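Side-chain contacts in alpha-galactosidase 1 (Saccharomyces cerevisiae, PDB 3LRK), which hydrolyses terminal, non-reducing alpha-D-galactose residues from alpha-galactosides such as galactose oligosaccharides, galactomannans and galactolipids, working as a secreted homotetramer: residues Ser219-Asp224 and Leu243-Pro248; Ser238-Leu243 and Gln340-Met345; Leu48-Ala53 and Gly97-His102. The protein carries 1 engineered substitution. All blocks are in the same frame, centred on the assembly; numbering follows the deposited sequence.

Interaction 1 (Ser219-Asp224 and Leu243-Pro248); sequences SRCPCD and LNKAAP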
loop_
_atom_site.group_PDB
_atom_site.type_symbol
_atom_site.label_atom_id
_atom_site.label_comp_id
_atom_site.label_asym_id
_atom_site.label_seq_id
_atom_site.Cartn_x
_atom_site.Cartn_y
_atom_site.Cartn_z
ATOM N N SER A 219 -9.062 18.711 -2.172
ATOM C CA SER A 219 -7.655 18.418 -1.915
ATOM C C SER A 219 -7.413 18.035 -0.443
ATOM O O SER A 219 -6.431 17.372 -0.127
ATOM C CB SER A 219 -6.795 19.627 -2.299
ATOM O OG SER A 219 -7.197 20.750 -1.532
ATOM N N ARG A 220 -8.317 18.452 0.443
ATOM C CA ARG A 220 -8.250 18.088 1.866
ATOM C C ARG A 220 -8.777 16.670 2.141
ATOM O O ARG A 220 -8.652 16.171 3.261
ATOM C CB ARG A 220 -9.004 19.116 2.726
ATOM C CG ARG A 220 -8.381 20.517 2.709
ATOM C CD ARG A 220 -9.367 21.570 3.208
ATOM N NE ARG A 220 -10.500 21.750 2.295
ATOM C CZ ARG A 220 -11.457 22.660 2.460
ATOM N NH1 ARG A 220 -11.424 23.474 3.506
ATOM N NH2 ARG A 220 -12.451 22.761 1.580
ATOM N N CYS A 221 -9.360 16.047 1.117
ATOM C CA CYS A 221 -9.849 14.664 1.175
ATOM C C CYS A 221 -9.227 13.863 0.020
ATOM O O CYS A 221 -9.915 13.530 -0.954
ATOM C CB CYS A 221 -11.379 14.641 1.128
ATOM S SG CYS A 221 -12.176 13.010 1.253
ATOM N N PRO A 222 -7.909 13.563 0.116
ATOM C CA PRO A 222 -7.168 13.030 -1.036
ATOM C C PRO A 222 -7.550 11.612 -1.493
ATOM O O PRO A 222 -7.247 11.246 -2.634
ATOM C CB PRO A 222 -5.704 13.092 -0.571
ATOM C CG PRO A 222 -5.779 12.945 0.901
ATOM C CD PRO A 222 -7.041 13.696 1.303
ATOM N N CYS A 223 -8.209 10.833 -0.638
ATOM C CA CYS A 223 -8.626 9.477 -1.010
ATOM C C CYS A 223 -9.961 9.518 -1.731
ATOM O O CYS A 223 -10.939 10.037 -1.191
ATOM C CB CYS A 223 -8.721 8.580 0.223
ATOM S SG CYS A 223 -7.167 8.348 1.070
ATOM N N ASP A 224 -10.002 8.989 -2.955
ATOM C CA ASP A 224 -11.248 8.984 -3.723
ATOM C C ASP A 224 -12.220 7.898 -3.233
ATOM O O ASP A 224 -11.923 7.190 -2.264
ATOM C CB ASP A 224 -11.003 8.952 -5.248
ATOM C CG ASP A 224 -10.450 7.619 -5.749
ATOM O OD1 ASP A 224 -10.643 6.569 -5.096
ATOM O OD2 ASP A 224 -9.832 7.629 -6.832
ATOM N N LEU A 243 -20.107 7.763 0.736
ATOM C CA LEU A 243 -20.957 6.612 0.412
ATOM C C LEU A 243 -20.168 5.537 -0.347
ATOM O O LEU A 243 -20.301 4.348 -0.067
ATOM C CB LEU A 243 -22.184 7.039 -0.411
ATOM C CG LEU A 243 -23.168 5.919 -0.764
ATOM C CD1 LEU A 243 -23.818 5.334 0.487
ATOM C CD2 LEU A 243 -24.215 6.450 -1.736
ATOM N N ASN A 244 -19.368 5.966 -1.313
ATOM C CA ASN A 244 -18.525 5.048 -2.090
ATOM C C ASN A 244 -17.499 4.297 -1.237
ATOM O O ASN A 244 -17.309 3.088 -1.396
ATOM C CB ASN A 244 -17.839 5.795 -3.232
ATOM C CG ASN A 244 -18.796 6.112 -4.384
ATOM O OD1 ASN A 244 -19.940 5.658 -4.406
ATOM N ND2 ASN A 244 -18.325 6.896 -5.339
ATOM N N LYS A 245 -16.838 5.021 -0.343
ATOM C CA LYS A 245 -15.967 4.405 0.664
ATOM C C LYS A 245 -16.700 3.370 1.537
ATOM O O LYS A 245 -16.142 2.311 1.857
ATOM C CB LYS A 245 -15.306 5.486 1.520
ATOM C CG LYS A 245 -14.165 6.182 0.802
ATOM C CD LYS A 245 -13.724 7.425 1.539
ATOM C CE LYS A 245 -12.495 8.023 0.887
ATOM N NZ LYS A 245 -12.303 9.412 1.399
ATOM N N ALA A 246 -17.946 3.677 1.899
ATOM C CA ALA A 246 -18.740 2.812 2.774
ATOM C C ALA A 246 -19.253 1.540 2.095
ATOM O O ALA A 246 -19.535 0.544 2.767
ATOM C CB ALA A 246 -19.911 3.604 3.366
ATOM N N ALA A 247 -19.395 1.595 0.773
ATOM C CA ALA A 247 -20.025 0.526 -0.002
ATOM C C ALA A 247 -19.567 -0.904 0.335
ATOM O O ALA A 247 -20.417 -1.761 0.622
ATOM C CB ALA A 247 -19.923 0.811 -1.519
ATOM N N PRO A 248 -18.238 -1.176 0.310
ATOM C CA PRO A 248 -17.805 -2.538 0.648
ATOM C C PRO A 248 -17.935 -2.878 2.141
ATOM O O PRO A 248 -17.915 -4.049 2.490
ATOM C CB PRO A 248 -16.323 -2.548 0.228
ATOM C CG PRO A 248 -15.891 -1.139 0.366
ATOM C CD PRO A 248 -17.091 -0.316 -0.061
#

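Interaction 2 (Ser238-Leu243 and Gln340-Met345); sequences SIMNIL and QGEIQM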
loop_
_atom_site.group_PDB
_atom_site.type_symbol
_atom_site.label_atom_id
_atom_site.label_comp_id
_atom_site.label_asym_id
_atom_site.label_seq_id
_atom_site.Cartn_x
_atom_site.Cartn_y
_atom_site.Cartn_z
ATOM N N SER A 238 -16.880 14.726 0.088
ATOM C CA SER A 238 -18.254 14.847 -0.414
ATOM C C SER A 238 -19.135 13.665 -0.004
ATOM O O SER A 238 -18.641 12.613 0.393
ATOM C CB SER A 238 -18.270 14.982 -1.936
ATOM O OG SER A 238 -17.944 13.747 -2.540
ATOM N N ILE A 239 -20.445 13.861 -0.112
ATOM C CA ILE A 239 -21.444 12.830 0.200
ATOM C C ILE A 239 -21.183 11.510 -0.557
ATOM O O ILE A 239 -21.105 10.443 0.055
ATOM C CB ILE A 239 -22.873 13.390 -0.028
ATOM C CG1 ILE A 239 -23.208 14.395 1.088
ATOM C CG2 ILE A 239 -23.922 12.268 -0.120
ATOM C CD1 ILE A 239 -24.247 15.464 0.709
ATOM N N MET A 240 -21.011 11.609 -1.872
ATOM C CA MET A 240 -20.758 10.454 -2.725
ATOM C C MET A 240 -19.401 9.810 -2.476
ATOM O O MET A 240 -19.263 8.595 -2.609
ATOM C CB MET A 240 -20.875 10.833 -4.210
ATOM C CG MET A 240 -22.299 11.085 -4.710
ATOM S SD MET A 240 -23.464 9.745 -4.402
ATOM C CE MET A 240 -22.726 8.362 -5.286
ATOM N N ASN A 241 -18.399 10.626 -2.148
ATOM C CA ASN A 241 -17.073 10.118 -1.789
ATOM C C ASN A 241 -17.184 9.181 -0.590
ATOM O O ASN A 241 -16.597 8.101 -0.597
ATOM C CB ASN A 241 -16.098 11.276 -1.493
ATOM C CG ASN A 241 -14.758 10.802 -0.911
ATOM O OD1 ASN A 241 -14.660 10.466 0.275
ATOM N ND2 ASN A 241 -13.714 10.823 -1.737
ATOM N N ILE A 242 -17.975 9.590 0.409
ATOM C CA ILE A 242 -18.122 8.846 1.662
ATOM C C ILE A 242 -19.006 7.611 1.475
ATOM O O ILE A 242 -18.675 6.534 1.972
ATOM C CB ILE A 242 -18.626 9.765 2.814
ATOM C CG1 ILE A 242 -17.493 10.722 3.231
ATOM C CG2 ILE A 242 -19.108 8.950 4.014
ATOM C CD1 ILE A 242 -17.929 11.856 4.117
ATOM N N LEU A 243 -20.107 7.763 0.736
ATOM C CA LEU A 243 -20.957 6.612 0.412
ATOM C C LEU A 243 -20.168 5.537 -0.347
ATOM O O LEU A 243 -20.301 4.348 -0.067
ATOM C CB LEU A 243 -22.184 7.039 -0.411
ATOM C CG LEU A 243 -23.168 5.919 -0.764
ATOM C CD1 LEU A 243 -23.818 5.334 0.487
ATOM C CD2 LEU A 243 -24.215 6.450 -1.736
ATOM N N GLN A 340 -17.980 15.149 -12.159
ATOM C CA GLN A 340 -18.482 13.952 -11.486
ATOM C C GLN A 340 -19.834 13.515 -12.028
ATOM O O GLN A 340 -20.691 14.351 -12.302
ATOM C CB GLN A 340 -18.578 14.187 -9.977
ATOM C CG GLN A 340 -17.303 14.780 -9.365
ATOM C CD GLN A 340 -16.113 13.855 -9.510
ATOM O OE1 GLN A 340 -16.084 12.780 -8.922
ATOM N NE2 GLN A 340 -15.119 14.273 -10.297
ATOM N N GLY A 341 -20.019 12.206 -12.174
ATOM C CA GLY A 341 -21.301 11.665 -12.611
ATOM C C GLY A 341 -21.318 10.159 -12.650
ATOM O O GLY A 341 -20.622 9.532 -13.456
ATOM N N GLU A 342 -22.120 9.574 -11.772
ATOM C CA GLU A 342 -22.268 8.135 -11.718
ATOM C C GLU A 342 -23.688 7.783 -11.292
ATOM O O GLU A 342 -24.373 8.581 -10.653
ATOM C CB GLU A 342 -21.234 7.499 -10.769
ATOM C CG GLU A 342 -21.308 7.980 -9.317
ATOM C CD GLU A 342 -20.167 7.443 -8.460
ATOM O OE1 GLU A 342 -20.080 6.217 -8.285
ATOM O OE2 GLU A 342 -19.358 8.251 -7.952
ATOM N N ILE A 343 -24.116 6.587 -11.656
ATOM C CA ILE A 343 -25.425 6.073 -11.263
ATOM C C ILE A 343 -25.240 4.753 -10.529
ATOM O O ILE A 343 -24.344 3.970 -10.860
ATOM C CB ILE A 343 -26.375 5.915 -12.483
ATOM C CG1 ILE A 343 -25.727 5.050 -13.581
ATOM C CG2 ILE A 343 -26.766 7.300 -13.020
ATOM C CD1 ILE A 343 -26.717 4.398 -14.556
ATOM N N GLN A 344 -26.069 4.521 -9.513
ATOM C CA GLN A 344 -25.936 3.335 -8.677
ATOM C C GLN A 344 -27.293 2.715 -8.377
ATOM O O GLN A 344 -28.309 3.410 -8.295
ATOM C CB GLN A 344 -25.219 3.659 -7.358
ATOM C CG GLN A 344 -23.930 4.498 -7.502
ATOM C CD GLN A 344 -23.177 4.669 -6.188
ATOM O OE1 GLN A 344 -23.675 4.314 -5.123
ATOM N NE2 GLN A 344 -21.971 5.226 -6.263
ATOM N N MET A 345 -27.288 1.401 -8.223
ATOM C CA MET A 345 -28.424 0.679 -7.680
ATOM C C MET A 345 -28.004 -0.018 -6.394
ATOM O O MET A 345 -26.968 -0.693 -6.356
ATOM C CB MET A 345 -28.917 -0.362 -8.666
ATOM C CG MET A 345 -30.376 -0.689 -8.508
ATOM S SD MET A 345 -30.732 -2.438 -8.681
ATOM C CE MET A 345 -30.621 -2.852 -6.955
#

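Interaction 3 (Leu48-Ala53 and Gly97-His102); sequences LLLDTA and GHVADH. With NA (sodium ion), chain K; NAG (2-acetamido-2-deoxy-beta-D-glucopyranose), chain D.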
loop_
_atom_site.group_PDB
_atom_site.type_symbol
_atom_site.label_atom_id
_atom_site.label_comp_id
_atom_site.label_asym_id
_atom_site.label_seq_id
_atom_site.Cartn_x
_atom_site.Cartn_y
_atom_site.Cartn_z
ATOM N N LEU A 48 -27.352 26.818 24.958
ATOM C CA LEU A 48 -27.430 26.300 23.581
ATOM C C LEU A 48 -28.000 24.897 23.567
ATOM O O LEU A 48 -28.909 24.584 22.793
ATOM C CB LEU A 48 -26.039 26.264 22.899
ATOM C CG LEU A 48 -25.894 25.235 21.746
ATOM C CD1 LEU A 48 -26.573 25.704 20.450
ATOM C CD2 LEU A 48 -24.448 24.818 21.468
ATOM N N LEU A 49 -27.441 24.053 24.425
ATOM C CA LEU A 49 -27.764 22.645 24.436
ATOM C C LEU A 49 -29.225 22.429 24.808
ATOM O O LEU A 49 -29.924 21.642 24.169
ATOM C CB LEU A 49 -26.844 21.934 25.426
ATOM C CG LEU A 49 -25.930 20.811 24.930
ATOM C CD1 LEU A 49 -25.356 21.063 23.534
ATOM C CD2 LEU A 49 -24.826 20.629 25.947
ATOM N N LEU A 50 -29.688 23.140 25.833
ATOM C CA LEU A 50 -31.058 22.972 26.322
ATOM C C LEU A 50 -32.107 23.614 25.405
ATOM O O LEU A 50 -33.184 23.052 25.224
ATOM C CB LEU A 50 -31.188 23.462 27.771
ATOM C CG LEU A 50 -30.252 22.768 28.781
ATOM C CD1 LEU A 50 -30.516 23.240 30.200
ATOM C CD2 LEU A 50 -30.310 21.235 28.699
ATOM N N ASP A 51 -31.793 24.788 24.845
ATOM C CA ASP A 51 -32.638 25.423 23.806
ATOM C C ASP A 51 -32.822 24.531 22.582
ATOM O O ASP A 51 -33.931 24.389 22.071
ATOM C CB ASP A 51 -32.052 26.756 23.344
ATOM C CG ASP A 51 -32.210 27.864 24.370
ATOM O OD1 ASP A 51 -32.848 27.644 25.425
ATOM O OD2 ASP A 51 -31.668 28.964 24.112
ATOM N N THR A 52 -31.727 23.932 22.116
ATOM C CA THR A 52 -31.774 22.992 20.992
ATOM C C THR A 52 -32.605 21.763 21.339
ATOM O O THR A 52 -33.453 21.346 20.558
ATOM C CB THR A 52 -30.362 22.539 20.572
ATOM O OG1 THR A 52 -29.702 23.614 19.900
ATOM C CG2 THR A 52 -30.429 21.338 19.630
ATOM N N ALA A 53 -32.345 21.191 22.512
ATOM C CA ALA A 53 -33.052 20.013 22.965
ATOM C C ALA A 53 -34.552 20.290 23.074
ATOM O O ALA A 53 -35.355 19.458 22.673
ATOM C CB ALA A 53 -32.493 19.536 24.298
ATOM N N GLY A 97 -23.081 17.384 34.704
ATOM C CA GLY A 97 -24.102 16.481 35.254
ATOM C C GLY A 97 -25.458 17.168 35.308
ATOM O O GLY A 97 -26.488 16.548 35.082
ATOM N N HIS A 98 -25.446 18.466 35.596
ATOM C CA HIS A 98 -26.675 19.264 35.591
ATOM C C HIS A 98 -27.334 19.394 34.204
ATOM O O HIS A 98 -28.573 19.425 34.092
ATOM C CB HIS A 98 -26.414 20.644 36.191
ATOM C CG HIS A 98 -27.664 21.374 36.557
ATOM N ND1 HIS A 98 -28.525 20.919 37.534
ATOM C CD2 HIS A 98 -28.217 22.505 36.064
ATOM C CE1 HIS A 98 -29.547 21.747 37.637
ATOM N NE2 HIS A 98 -29.376 22.723 36.766
ATOM N N VAL A 99 -26.514 19.472 33.157
ATOM C CA VAL A 99 -27.015 19.431 31.768
ATOM C C VAL A 99 -27.659 18.064 31.489
ATOM O O VAL A 99 -28.755 17.995 30.940
ATOM C CB VAL A 99 -25.893 19.711 30.727
ATOM C CG1 VAL A 99 -26.453 19.753 29.277
ATOM C CG2 VAL A 99 -25.143 20.998 31.070
ATOM N N ALA A 100 -26.971 16.986 31.879
ATOM C CA ALA A 100 -27.498 15.616 31.766
ATOM C C ALA A 100 -28.879 15.462 32.417
ATOM O O ALA A 100 -29.758 14.805 31.866
ATOM C CB ALA A 100 -26.519 14.628 32.393
ATOM N N ASP A 101 -29.043 16.054 33.598
ATOM C CA ASP A 101 -30.284 15.939 34.394
ATOM C C ASP A 101 -31.465 16.591 33.691
ATOM O O ASP A 101 -32.558 16.008 33.619
ATOM C CB ASP A 101 -30.089 16.568 35.779
ATOM C CG ASP A 101 -29.076 15.820 36.629
ATOM O OD1 ASP A 101 -28.787 14.638 36.348
ATOM O OD2 ASP A 101 -28.558 16.424 37.585
ATOM N N HIS A 102 -31.242 17.802 33.177
ATOM C CA HIS A 102 -32.226 18.497 32.327
ATOM C C HIS A 102 -32.591 17.688 31.089
ATOM O O HIS A 102 -33.772 17.570 30.733
ATOM C CB HIS A 102 -31.677 19.855 31.887
ATOM C CG HIS A 102 -31.943 20.960 32.852
ATOM N ND1 HIS A 102 -33.215 21.292 33.261
ATOM C CD2 HIS A 102 -31.108 21.829 33.468
ATOM C CE1 HIS A 102 -33.155 22.312 34.097
ATOM N NE2 HIS A 102 -31.890 22.660 34.233
HETATM NA NA NA K . -30.924 24.087 35.748
HETATM C C1 NAG D . -35.321 16.087 37.258
HETATM C C2 NAG D . -34.969 17.275 38.147
HETATM C C3 NAG D . -34.756 16.810 39.590
HETATM C C4 NAG D . -35.946 15.986 40.095
HETATM C C5 NAG D . -36.369 14.938 39.066
HETATM C C6 NAG D . -37.717 14.322 39.429
HETATM C C7 NAG D . -33.868 19.022 36.814
HETATM C C8 NAG D . -32.585 19.750 36.541
HETATM N N2 NAG D . -33.797 17.986 37.655
HETATM O O3 NAG D . -34.550 17.923 40.430
HETATM O O4 NAG D . -35.611 15.350 41.318
HETATM O O5 NAG D . -36.501 15.492 37.766
HETATM O O6 NAG D . -37.776 13.076 38.770
HETATM O O7 NAG D . -34.913 19.381 36.269
#

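Interaction 1 (Ser219-Asp224 and Leu243-Pro248)
Lys245 reaches from its helix to Cys221, Cys223 and Asp224, and its last two atoms do most of the touching. CG lies anti to the carbonyl carbon (chi1 -76°), and beyond it the chain runs extended, so the amine is carried straight across to the loop. Lys245 NZ donates to Cys223 O at 3.0 Å. It meets this oxygen from above the carbonyl plane, 40° out of it, with a C=O...N angle of 131°. Lys245 CE lies 3.3 Å from Asp224 O, so two successive carbonyls flank the end of the lysine. The sulfur of Cys221 comes alongside the amine, with Cys221 SG 3.6 Å from Lys245 NZ. The loop follows strand 203-205 of the (beta/alpha)8 barrel and leads into helix 239-246, which carries the lysine. Two disulfides brace it, Cys221 with Cys237 and Cys223 with Cys230, and the side chain of Cys221 is about 8 Å from that of the proton donor Asp209. Asn241, one helical turn before Lys245, makes a second link at the same place: OD1 accepts from Lys245 NZ, a second oxygen for the buried amine, and ND2 donates to Cys223 O.

Interaction 2 (Ser238-Leu243 and Gln340-Met345)
The axes of helix 239-243 and strand 342-345 come within 12.0 Å and run at 44° to each other, so long side chains must bridge the gap. Met240 and Gln344 do so from opposite directions. The methionine is bent at both chi2 (-54°) and chi3 (-60°), which turns its methyl to the glutamine amide. Met240 CE lies 3.4 Å from Gln344 NE2. Met240 CE is also 4.2 Å from Glu342 CD, so it touches both polar groups on the strand. Leu243 slides past Gln344 in the opposite sense, with CD2 at 4.0 Å from OE1. Between segments the contact is therefore apolar groups against polar ones. The strand side is ordered by its own bond: Gln344 NE2 donates to Glu342 OE1 at 2.9 Å. The acceptor lies in the amide plane, but the amide comes from above the carboxylate plane. Gln344 OE1 accepts from Trp346 NE1, and Glu342 OE1 also forms a salt bridge with Arg329. These partners hold the two polar groups in place beside the methionine. Ser238 is the N-cap of the helix, its OG accepting from Asn241 N. The contact joins the catalytic (beta/alpha)8 barrel to the C-terminal antiparallel beta domain, the two-domain architecture of GH27 alpha-galactosidases.

Interaction 3 (Leu48-Ala53 and Gly97-His102)
Leu50 packs against the ring of His102, which is itself a ligand of a bound sodium ion. The two segments belong to consecutive outer helices of the (beta/alpha)8 barrel, one after strand 32-35 and one after strand 68-70. Their axes lie 10.6 Å apart and are nearly parallel, at 10°. The leucine and the histidine cross at about a right angle. Leu50 CD1 meets His102 CD2 at 3.6 Å, approaching the ring obliquely. The other branch, Leu50 CD2, lies against His102 CB and also reaches Val99. His98 and His102 are one helical turn apart. His98 NE2 and His102 NE2 each lie 2.3 Å from the sodium, and five further atoms complete the site. The metal bond probably restricts the rotation of the His102 ring. The sugar linked to Asn105 covers one face of the His102 ring: its acetamido methyl C8 sits over the centre, 3.6 Å above the plane, a CH-pi contact. The same methyl also touches His98. Without the leucine methyls, an alanine in place of Leu50 would probably open a gap between the helices beside the imidazole of His102. Deeper in the interface, Val99 holds CG1 anti to the backbone N (chi1 -176°), and Val99 CG1 meets Leu49 CD2 at 3.8 Å.

How the interactions relate
From the N terminus, interaction 3 comes first. It closes the loop between helix 46-58 and helix 96-105, and ends before the others begin. Interaction 1 opens at 219-224, and interaction 2 at 238-243 before interaction 1 closes at 243-248. Interaction 2 closes at 340-345, so the two cross. They share Leu243 and use the same helix, 239-246. Their centres are about 9 Å apart, and Asn244 OD1 probably accepts a hydrogen bond from Gln344 NE2. This helix thus ties the disulfide-braced loop to the C-terminal beta domain. Interaction 3 joins two neighbouring barrel helices on the opposite side of the chain's centre from interactions 1 and 2, its centre about 35 Å from that of interaction 1.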